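Local atomic coordinates of small COPII coat GTPase SAR1 (Encephalitozoon cuniculi, PDB entry 6VS4), a protein that is a small P-loop GTPase of the ADP-ribosylation factor family that binds guanosine-5'-diphosphate. Residues E25-N30 / N199-P204. Numbering follows the deposited sequence.
Sequences EKVFQN and NSITGP
Phe-28 and Asn-199 form the centre of this contact. The first side-chain bond of Phe-28 points toward the loop, and chi1 of 176° sets CG anti to the backbone N. Over the ring lies Asn-199 CA, 4.3 Å from the Phe-28 ring centroid, an off-centre CH-pi contact. The Asn-199 amide stands steeply to the ring, the two planes 77° apart, and its OD1 approaches Phe-28 CD2 obliquely at 3.5 Å.

Apolar contact continues through Ile-201, whose CG2 branch lies 4.0 Å from Val-27 CG1 and equally far from Phe-28 CA. At the other end, the aliphatic CG of Glu-25 passes 3.5 Å from Asn-199 ND2.

Polar links across the contact run through water. One molecule donates to Asn-199 OD1 and accepts from Gln-29 NE2; another accepts from Asn-199 ND2 and donates weakly to Glu-25 OE2. The same ND2 also hydrogen-bonds to Gly-196 O.

In a second subunit, Gln-10 NE2 hydrogen-bonds to Asn-199 O and Gln-10 OE1 to Ile-201 N. Within the chain, helix 9-33 meets the loop after strand 186-190, whose type I turn Ser-200 to Gly-203, with an ST turn at Ser-200, leads through N-cap Gly-203 into helix 204-223; Phe-28 also packs on Leu-59 of helix 52-59 and Leu-205.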
loop_
_atom_site.group_PDB
_atom_site.type_symbol
_atom_site.label_atom_id
_atom_site.label_comp_id
_atom_site.label_asym_id
_atom_site.label_seq_id
_atom_site.Cartn_x
_atom_site.Cartn_y
_atom_site.Cartn_z
ATOM N N GLU A 25 -4.930 10.060 -6.172
ATOM C CA GLU A 25 -5.772 11.227 -6.410
ATOM C C GLU A 25 -5.263 12.442 -5.651
ATOM O O GLU A 25 -5.353 13.571 -6.148
ATOM C CB GLU A 25 -7.219 10.922 -6.030
ATOM C CG GLU A 25 -7.910 9.962 -6.983
ATOM C CD GLU A 25 -9.169 9.346 -6.394
ATOM O OE1 GLU A 25 -9.550 9.740 -5.267
ATOM O OE2 GLU A 25 -9.788 8.491 -7.071
ATOM N N LYS A 26 -4.751 12.233 -4.433
ATOM C CA LYS A 26 -4.262 13.349 -3.630
ATOM C C LYS A 26 -3.106 14.060 -4.318
ATOM O O LYS A 26 -3.039 15.294 -4.312
ATOM C CB LYS A 26 -3.827 12.848 -2.251
ATOM C CG LYS A 26 -3.365 13.952 -1.304
ATOM C CD LYS A 26 -4.533 14.824 -0.871
ATOM C CE LYS A 26 -4.137 15.820 0.206
ATOM N NZ LYS A 26 -3.421 17.002 -0.337
ATOM N N VAL A 27 -2.218 13.300 -4.965
ATOM C CA VAL A 27 -1.095 13.902 -5.680
ATOM C C VAL A 27 -1.596 14.814 -6.791
ATOM O O VAL A 27 -1.067 15.913 -6.999
ATOM C CB VAL A 27 -0.160 12.806 -6.223
ATOM C CG1 VAL A 27 0.873 13.411 -7.154
ATOM C CG2 VAL A 27 0.529 12.096 -5.077
ATOM N N PHE A 28 -2.637 14.387 -7.507
ATOM C CA PHE A 28 -3.210 15.234 -8.544
ATOM C C PHE A 28 -3.771 16.516 -7.950
ATOM O O PHE A 28 -3.484 17.613 -8.438
ATOM C CB PHE A 28 -4.291 14.460 -9.300
ATOM C CG PHE A 28 -5.021 15.279 -10.332
ATOM C CD1 PHE A 28 -4.426 15.598 -11.543
ATOM C CD2 PHE A 28 -6.324 15.695 -10.103
ATOM C CE1 PHE A 28 -5.108 16.335 -12.493
ATOM C CE2 PHE A 28 -7.015 16.429 -11.058
ATOM C CZ PHE A 28 -6.405 16.756 -12.251
ATOM N N GLN A 29 -4.525 16.400 -6.854
ATOM C CA GLN A 29 -5.091 17.581 -6.207
ATOM C C GLN A 29 -4.000 18.539 -5.747
ATOM O O GLN A 29 -4.144 19.759 -5.872
ATOM C CB GLN A 29 -5.967 17.158 -5.029
ATOM C CG GLN A 29 -7.295 16.537 -5.449
ATOM C CD GLN A 29 -7.885 15.648 -4.377
ATOM O OE1 GLN A 29 -7.667 15.867 -3.190
ATOM N NE2 GLN A 29 -8.653 14.647 -4.790
ATOM N N ASN A 30 -2.904 18.002 -5.199
ATOM C CA ASN A 30 -1.793 18.845 -4.775
ATOM C C ASN A 30 -1.103 19.499 -5.961
ATOM O O ASN A 30 -0.784 20.692 -5.922
ATOM C CB ASN A 30 -0.765 18.002 -4.025
ATOM C CG ASN A 30 -1.131 17.771 -2.587
ATOM O OD1 ASN A 30 -2.274 17.978 -2.185
ATOM N ND2 ASN A 30 -0.155 17.340 -1.792
ATOM N N ASN A 199 -6.003 11.238 -13.259
ATOM C CA ASN A 199 -5.313 11.856 -12.131
ATOM C C ASN A 199 -3.795 11.879 -12.297
ATOM O O ASN A 199 -3.100 12.390 -11.411
ATOM C CB ASN A 199 -5.672 11.135 -10.827
ATOM C CG ASN A 199 -7.115 11.356 -10.414
ATOM O OD1 ASN A 199 -7.496 12.446 -9.998
ATOM N ND2 ASN A 199 -7.919 10.307 -10.505
ATOM N N SER A 200 -3.261 11.327 -13.383
ATOM C CA SER A 200 -1.819 11.328 -13.599
ATOM C C SER A 200 -1.320 12.739 -13.871
ATOM O O SER A 200 -1.804 13.411 -14.788
ATOM C CB SER A 200 -1.457 10.418 -14.769
ATOM O OG SER A 200 -0.132 10.680 -15.206
ATOM N N ILE A 201 -0.326 13.186 -13.090
ATOM C CA ILE A 201 0.166 14.555 -13.249
ATOM C C ILE A 201 1.032 14.733 -14.485
ATOM O O ILE A 201 1.501 15.847 -14.744
ATOM C CB ILE A 201 0.929 15.035 -11.998
ATOM C CG1 ILE A 201 2.224 14.258 -11.803
ATOM C CG2 ILE A 201 0.054 14.905 -10.761
ATOM C CD1 ILE A 201 3.002 14.758 -10.628
ATOM N N THR A 202 1.223 13.683 -15.282
ATOM C CA THR A 202 1.783 13.809 -16.621
ATOM C C THR A 202 0.780 13.412 -17.697
ATOM O O THR A 202 1.145 13.344 -18.874
ATOM C CB THR A 202 3.054 12.970 -16.766
ATOM O OG1 THR A 202 2.743 11.592 -16.544
ATOM C CG2 THR A 202 4.126 13.430 -15.785
ATOM N N GLY A 203 -0.468 13.132 -17.324
ATOM C CA GLY A 203 -1.495 12.806 -18.286
ATOM C C GLY A 203 -2.069 14.046 -18.941
ATOM O O GLY A 203 -1.825 15.196 -18.526
ATOM N N PRO A 204 -2.852 13.826 -19.999
ATOM C CA PRO A 204 -3.396 14.966 -20.756
ATOM C C PRO A 204 -4.168 15.965 -19.912
ATOM O O PRO A 204 -4.010 17.177 -20.106
ATOM C CB PRO A 204 -4.284 14.290 -21.814
ATOM C CG PRO A 204 -4.517 12.900 -21.316
ATOM C CD PRO A 204 -3.259 12.539 -20.583
HETATM O O HOH W 1 -11.019 10.644 -9.497
HETATM O O HOH W 2 -9.387 13.448 -7.545
#